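Local coordinates for protein isocitrate dehydrogenase [NAD] subunit 1, mitochondrial (Saccharomyces cerevisiae, PDB 3BLX) that catalyses the NAD-dependent oxidative decarboxylation of isocitrate to 2-oxoglutarate in the mitochondrial citric acid cycle, as part of an allosteric octamer, and also binds RNA, at residues R37-A42 against D337-I342; A290-S295 against K313-T318. One frame throughout, in Å; residues are numbered along the deposited sequence.

Contact 1: residues R37-A42 against D337-I342; sequences RTIFEA and DFTNEI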
loop_
_atom_site.group_PDB
_atom_site.type_symbol
_atom_site.label_atom_id
_atom_site.label_comp_id
_atom_site.label_asym_id
_atom_site.label_seq_id
_atom_site.Cartn_x
_atom_site.Cartn_y
_atom_site.Cartn_z
ATOM N N ARG E 37 -19.398 16.897 30.149
ATOM C CA ARG E 37 -20.491 17.288 29.265
ATOM C C ARG E 37 -21.165 18.573 29.743
ATOM O O ARG E 37 -21.430 19.472 28.941
ATOM C CB ARG E 37 -21.532 16.183 29.177
ATOM C CG ARG E 37 -21.483 15.399 27.921
ATOM C CD ARG E 37 -22.795 14.695 27.709
ATOM N NE ARG E 37 -22.730 13.321 28.168
ATOM C CZ ARG E 37 -22.849 12.269 27.364
ATOM N NH1 ARG E 37 -23.049 12.466 26.063
ATOM N NH2 ARG E 37 -22.778 11.028 27.863
ATOM N N THR E 38 -21.435 18.633 31.051
ATOM C CA THR E 38 -22.095 19.769 31.704
ATOM C C THR E 38 -21.260 21.060 31.650
ATOM O O THR E 38 -21.738 22.116 31.243
ATOM C CB THR E 38 -22.456 19.441 33.193
ATOM O OG1 THR E 38 -23.410 18.377 33.253
ATOM C CG2 THR E 38 -23.053 20.638 33.876
ATOM N N ILE E 39 -20.017 20.985 32.081
ATOM C CA ILE E 39 -19.129 22.128 31.940
ATOM C C ILE E 39 -18.995 22.587 30.483
ATOM O O ILE E 39 -18.904 23.784 30.200
ATOM C CB ILE E 39 -17.748 21.822 32.476
ATOM C CG1 ILE E 39 -17.823 21.441 33.957
ATOM C CG2 ILE E 39 -16.818 22.995 32.243
ATOM C CD1 ILE E 39 -16.491 20.995 34.556
ATOM N N PHE E 40 -18.988 21.643 29.553
ATOM C CA PHE E 40 -18.796 21.985 28.141
ATOM C C PHE E 40 -19.986 22.724 27.538
ATOM O O PHE E 40 -19.795 23.689 26.836
ATOM C CB PHE E 40 -18.443 20.751 27.293
ATOM C CG PHE E 40 -16.959 20.464 27.213
ATOM C CD1 PHE E 40 -16.127 20.704 28.292
ATOM C CD2 PHE E 40 -16.415 19.911 26.084
ATOM C CE1 PHE E 40 -14.783 20.421 28.220
ATOM C CE2 PHE E 40 -15.083 19.625 26.011
ATOM C CZ PHE E 40 -14.260 19.882 27.075
ATOM N N GLU E 41 -21.203 22.267 27.801
ATOM C CA GLU E 41 -22.387 22.982 27.342
ATOM C C GLU E 41 -22.481 24.372 27.985
ATOM O O GLU E 41 -22.922 25.330 27.352
ATOM C CB GLU E 41 -23.673 22.179 27.604
ATOM C CG GLU E 41 -24.105 22.144 29.057
ATOM C CD GLU E 41 -25.496 21.534 29.258
ATOM O OE1 GLU E 41 -25.879 21.294 30.433
ATOM O OE2 GLU E 41 -26.201 21.300 28.245
ATOM N N ALA E 42 -22.050 24.473 29.235
ATOM C CA ALA E 42 -22.132 25.721 29.984
ATOM C C ALA E 42 -21.202 26.761 29.408
ATOM O O ALA E 42 -21.463 27.951 29.476
ATOM C CB ALA E 42 -21.787 25.483 31.443
ATOM N N ASP E 337 -22.153 18.892 43.056
ATOM C CA ASP E 337 -21.875 20.147 43.745
ATOM C C ASP E 337 -20.586 20.743 43.206
ATOM O O ASP E 337 -20.498 21.935 42.918
ATOM C CB ASP E 337 -21.753 19.938 45.263
ATOM C CG ASP E 337 -23.084 19.555 45.924
ATOM O OD1 ASP E 337 -24.164 19.852 45.340
ATOM O OD2 ASP E 337 -23.045 18.951 47.030
ATOM N N PHE E 338 -19.581 19.896 43.078
ATOM C CA PHE E 338 -18.262 20.310 42.641
ATOM C C PHE E 338 -18.337 20.868 41.225
ATOM O O PHE E 338 -17.761 21.909 40.928
ATOM C CB PHE E 338 -17.307 19.114 42.730
ATOM C CG PHE E 338 -15.898 19.428 42.377
ATOM C CD1 PHE E 338 -15.183 20.351 43.104
ATOM C CD2 PHE E 338 -15.277 18.782 41.324
ATOM C CE1 PHE E 338 -13.870 20.638 42.786
ATOM C CE2 PHE E 338 -13.963 19.067 40.998
ATOM C CZ PHE E 338 -13.261 19.997 41.729
ATOM N N THR E 339 -19.062 20.171 40.359
ATOM C CA THR E 339 -19.243 20.602 38.983
ATOM C C THR E 339 -19.906 21.970 38.931
ATOM O O THR E 339 -19.411 22.879 38.243
ATOM C CB THR E 339 -20.104 19.616 38.175
ATOM O OG1 THR E 339 -19.491 18.323 38.177
ATOM C CG2 THR E 339 -20.251 20.094 36.745
ATOM N N ASN E 340 -21.015 22.114 39.664
ATOM C CA ASN E 340 -21.757 23.372 39.695
ATOM C C ASN E 340 -20.941 24.571 40.214
ATOM O O ASN E 340 -21.082 25.681 39.696
ATOM C CB ASN E 340 -23.061 23.202 40.456
ATOM C CG ASN E 340 -24.046 22.315 39.716
ATOM O OD1 ASN E 340 -24.009 22.217 38.481
ATOM N ND2 ASN E 340 -24.934 21.654 40.465
ATOM N N GLU E 341 -20.081 24.337 41.212
ATOM C CA GLU E 341 -19.174 25.353 41.707
ATOM C C GLU E 341 -18.203 25.801 40.620
ATOM O O GLU E 341 -17.889 26.985 40.501
ATOM C CB GLU E 341 -18.375 24.837 42.915
ATOM C CG GLU E 341 -18.359 25.761 44.164
ATOM C CD GLU E 341 -17.890 27.209 43.919
ATOM O OE1 GLU E 341 -16.695 27.496 44.155
ATOM O OE2 GLU E 341 -18.721 28.066 43.530
ATOM N N ILE E 342 -17.713 24.851 39.835
ATOM C CA ILE E 342 -16.796 25.165 38.746
ATOM C C ILE E 342 -17.499 25.992 37.677
ATOM O O ILE E 342 -16.995 27.022 37.263
ATOM C CB ILE E 342 -16.193 23.888 38.124
ATOM C CG1 ILE E 342 -15.151 23.275 39.068
ATOM C CG2 ILE E 342 -15.539 24.184 36.784
ATOM C CD1 ILE E 342 -14.833 21.824 38.745
#
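I342, which meets I39 across the contact, also lays its CD1 over one face of the F338 ring. That methyl sits 3.7 Å above the ring plane, offset toward the rim. The F338 ring packs further on T318, I319 and T289. On the other helix, the F40 ring packs on W49 and L299. Neither ring reaches the other segment; across the contact only aliphatic groups touch. The methyl T339 CG2 lies 3.9 Å from I39 CG1 and 4.0 Å from T38 CG2, so it serves two neighbours at once. T339 OG1 lies beside its backbone N (chi1 -59°), which leaves CG2 anti to that N and pointing across. One turn on, I39 CD1 ends 4.0 Å from I342 CG2. The extended I39 chain, chi2 175°, carries CD1 that far.

The helix segments run nearly parallel, at 20°, with axes 10.0 Å apart. No hydrogen bond joins these two segments. T38 OG1 bonds back to D34 O within its own helix. T339 OG1 bonds to T335 O and also to S35 OG, which gives the two helices a polar link one turn before I39. The contact therefore joins the first long helix of the chain to the last by methyl packing, with the threonine hydroxyls satisfied by partners outside the two segments.

Contact 2: residues A290-S295 against K313-T318; sequences AMILSS and KAVHET
I292 and V315 mark the closest backbone approach of two helix segments that run in broadly opposite directions, with their CA atoms 8.3 Å apart. V315 is the shared partner, and its two methyls divide the work. V315 CG1 meets I292 CG2 at 3.9 Å, and the two side chains lie alongside, pointing in opposite senses. V315 CG2 lies 4.0 Å from L293 CD2, where the side chains cross at a slant. I292 CG1 lies beside its backbone N (chi1 -55°), so the short branch CG2 is anti to that N and meets the valine. L293 starts at the flank of its helix. Its CG lies beside the backbone N (chi1 -68°), and the CD2 branch reaches V315.

The two segments belong to helices 289-302 and 306-320. A short loop joins these, which makes a helical hairpin in the isocitrate and isopropylmalate dehydrogenase fold. Between the two segments the touching atoms are all apolar, and no hydrogen bond crosses.

Hydroxyls away from the interface turn back on their own helices. S294 OG donates to A290 O at 2.9 Å, tilted 34° from the carbonyl plane. S294 N reaches the same oxygen from the opposite face, so A290 O is gripped twice. S294 OG also bonds to G259 N, tying helix 289-302 to strand 258-262. T318 OG1 repeats the double grip on A314 O, at 2.9 Å.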
loop_
_atom_site.group_PDB
_atom_site.type_symbol
_atom_site.label_atom_id
_atom_site.label_comp_id
_atom_site.label_asym_id
_atom_site.label_seq_id
_atom_site.Cartn_x
_atom_site.Cartn_y
_atom_site.Cartn_z
ATOM N N ALA E 290 -9.855 14.477 37.318
ATOM C CA ALA E 290 -8.987 13.799 36.368
ATOM C C ALA E 290 -9.617 13.811 35.000
ATOM O O ALA E 290 -8.965 14.121 34.028
ATOM C CB ALA E 290 -8.684 12.363 36.816
ATOM N N MET E 291 -10.892 13.475 34.930
ATOM C CA MET E 291 -11.639 13.554 33.676
ATOM C C MET E 291 -11.685 14.990 33.109
ATOM O O MET E 291 -11.449 15.194 31.936
ATOM C CB MET E 291 -13.054 13.004 33.852
ATOM C CG MET E 291 -13.763 12.800 32.580
ATOM S SD MET E 291 -12.871 11.667 31.529
ATOM C CE MET E 291 -13.133 10.127 32.382
ATOM N N ILE E 292 -11.957 15.977 33.950
ATOM C CA ILE E 292 -12.017 17.342 33.492
ATOM C C ILE E 292 -10.662 17.835 32.962
ATOM O O ILE E 292 -10.585 18.444 31.891
ATOM C CB ILE E 292 -12.510 18.283 34.612
ATOM C CG1 ILE E 292 -13.863 17.800 35.161
ATOM C CG2 ILE E 292 -12.624 19.722 34.089
ATOM C CD1 ILE E 292 -14.378 18.579 36.383
ATOM N N LEU E 293 -9.603 17.590 33.727
ATOM C CA LEU E 293 -8.269 17.983 33.319
ATOM C C LEU E 293 -7.824 17.261 32.037
ATOM O O LEU E 293 -7.146 17.833 31.184
ATOM C CB LEU E 293 -7.273 17.734 34.451
ATOM C CG LEU E 293 -7.492 18.657 35.645
ATOM C CD1 LEU E 293 -6.422 18.463 36.699
ATOM C CD2 LEU E 293 -7.522 20.094 35.172
ATOM N N SER E 294 -8.199 16.000 31.907
ATOM C CA SER E 294 -7.907 15.270 30.694
ATOM C C SER E 294 -8.671 15.939 29.572
ATOM O O SER E 294 -8.174 16.062 28.467
ATOM C CB SER E 294 -8.345 13.809 30.831
ATOM O OG SER E 294 -7.516 13.138 31.757
ATOM N N SER E 295 -9.875 16.379 29.899
ATOM C CA SER E 295 -10.735 17.106 28.987
ATOM C C SER E 295 -10.034 18.327 28.432
ATOM O O SER E 295 -10.247 18.691 27.273
ATOM C CB SER E 295 -11.990 17.578 29.735
ATOM O OG SER E 295 -13.040 17.803 28.852
ATOM N N LYS E 313 -8.366 26.925 35.120
ATOM C CA LYS E 313 -8.286 27.886 36.217
ATOM C C LYS E 313 -9.473 27.693 37.170
ATOM O O LYS E 313 -9.317 27.640 38.385
ATOM C CB LYS E 313 -8.254 29.313 35.677
ATOM C CG LYS E 313 -7.893 30.366 36.707
ATOM C CD LYS E 313 -7.871 31.759 36.090
ATOM C CE LYS E 313 -7.390 32.794 37.091
ATOM N NZ LYS E 313 -7.270 34.141 36.466
ATOM N N ALA E 314 -10.658 27.557 36.605
ATOM C CA ALA E 314 -11.836 27.235 37.396
ATOM C C ALA E 314 -11.658 26.033 38.344
ATOM O O ALA E 314 -12.005 26.124 39.515
ATOM C CB ALA E 314 -13.070 27.046 36.478
ATOM N N VAL E 315 -11.134 24.907 37.865
ATOM C CA VAL E 315 -11.069 23.755 38.749
ATOM C C VAL E 315 -9.937 23.902 39.760
ATOM O O VAL E 315 -10.078 23.461 40.893
ATOM C CB VAL E 315 -11.046 22.353 38.036
ATOM C CG1 VAL E 315 -11.551 22.437 36.620
ATOM C CG2 VAL E 315 -9.680 21.712 38.097
ATOM N N HIS E 316 -8.835 24.538 39.370
ATOM C CA HIS E 316 -7.741 24.755 40.307
ATOM C C HIS E 316 -8.163 25.684 41.443
ATOM O O HIS E 316 -7.781 25.487 42.597
ATOM C CB HIS E 316 -6.527 25.329 39.591
ATOM C CG HIS E 316 -5.838 24.345 38.703
ATOM N ND1 HIS E 316 -5.442 23.101 39.140
ATOM C CD2 HIS E 316 -5.477 24.417 37.400
ATOM C CE1 HIS E 316 -4.865 22.450 38.149
ATOM N NE2 HIS E 316 -4.875 23.225 37.080
ATOM N N GLU E 317 -8.961 26.688 41.089
ATOM C CA GLU E 317 -9.473 27.675 42.026
ATOM C C GLU E 317 -10.478 27.010 42.947
ATOM O O GLU E 317 -10.407 27.163 44.167
ATOM C CB GLU E 317 -10.148 28.811 41.256
ATOM C CG GLU E 317 -10.302 30.128 42.004
ATOM C CD GLU E 317 -10.743 31.259 41.082
ATOM O OE1 GLU E 317 -10.019 31.551 40.099
ATOM O OE2 GLU E 317 -11.814 31.852 41.340
ATOM N N THR E 318 -11.408 26.261 42.364
ATOM C CA THR E 318 -12.399 25.555 43.161
ATOM C C THR E 318 -11.782 24.597 44.191
ATOM O O THR E 318 -12.253 24.514 45.320
ATOM C CB THR E 318 -13.380 24.790 42.297
ATOM O OG1 THR E 318 -14.098 25.708 41.466
ATOM C CG2 THR E 318 -14.364 24.007 43.163
#

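In the fold
The centres of contacts 1 and 2 are 10 Å apart, on the same side of the chain's centre. Along the chain the order is helix 27-42, the hairpin of helices 289-302 and 306-320, then helix 335-347. Contact 2 is thus nested inside the long loop that contact 1 closes. The four helices form one packed cluster, pair against pair. I39 CD1 lies 3.7 Å from I292 CD1, and F40 packs on S295 and I311. I342 touches T318. Both helices of contact 1 touch both arms of the hairpin. The arrangement brings an early helix and the C-terminal helices into one unit, away from the annotated substrate and catalytic residues.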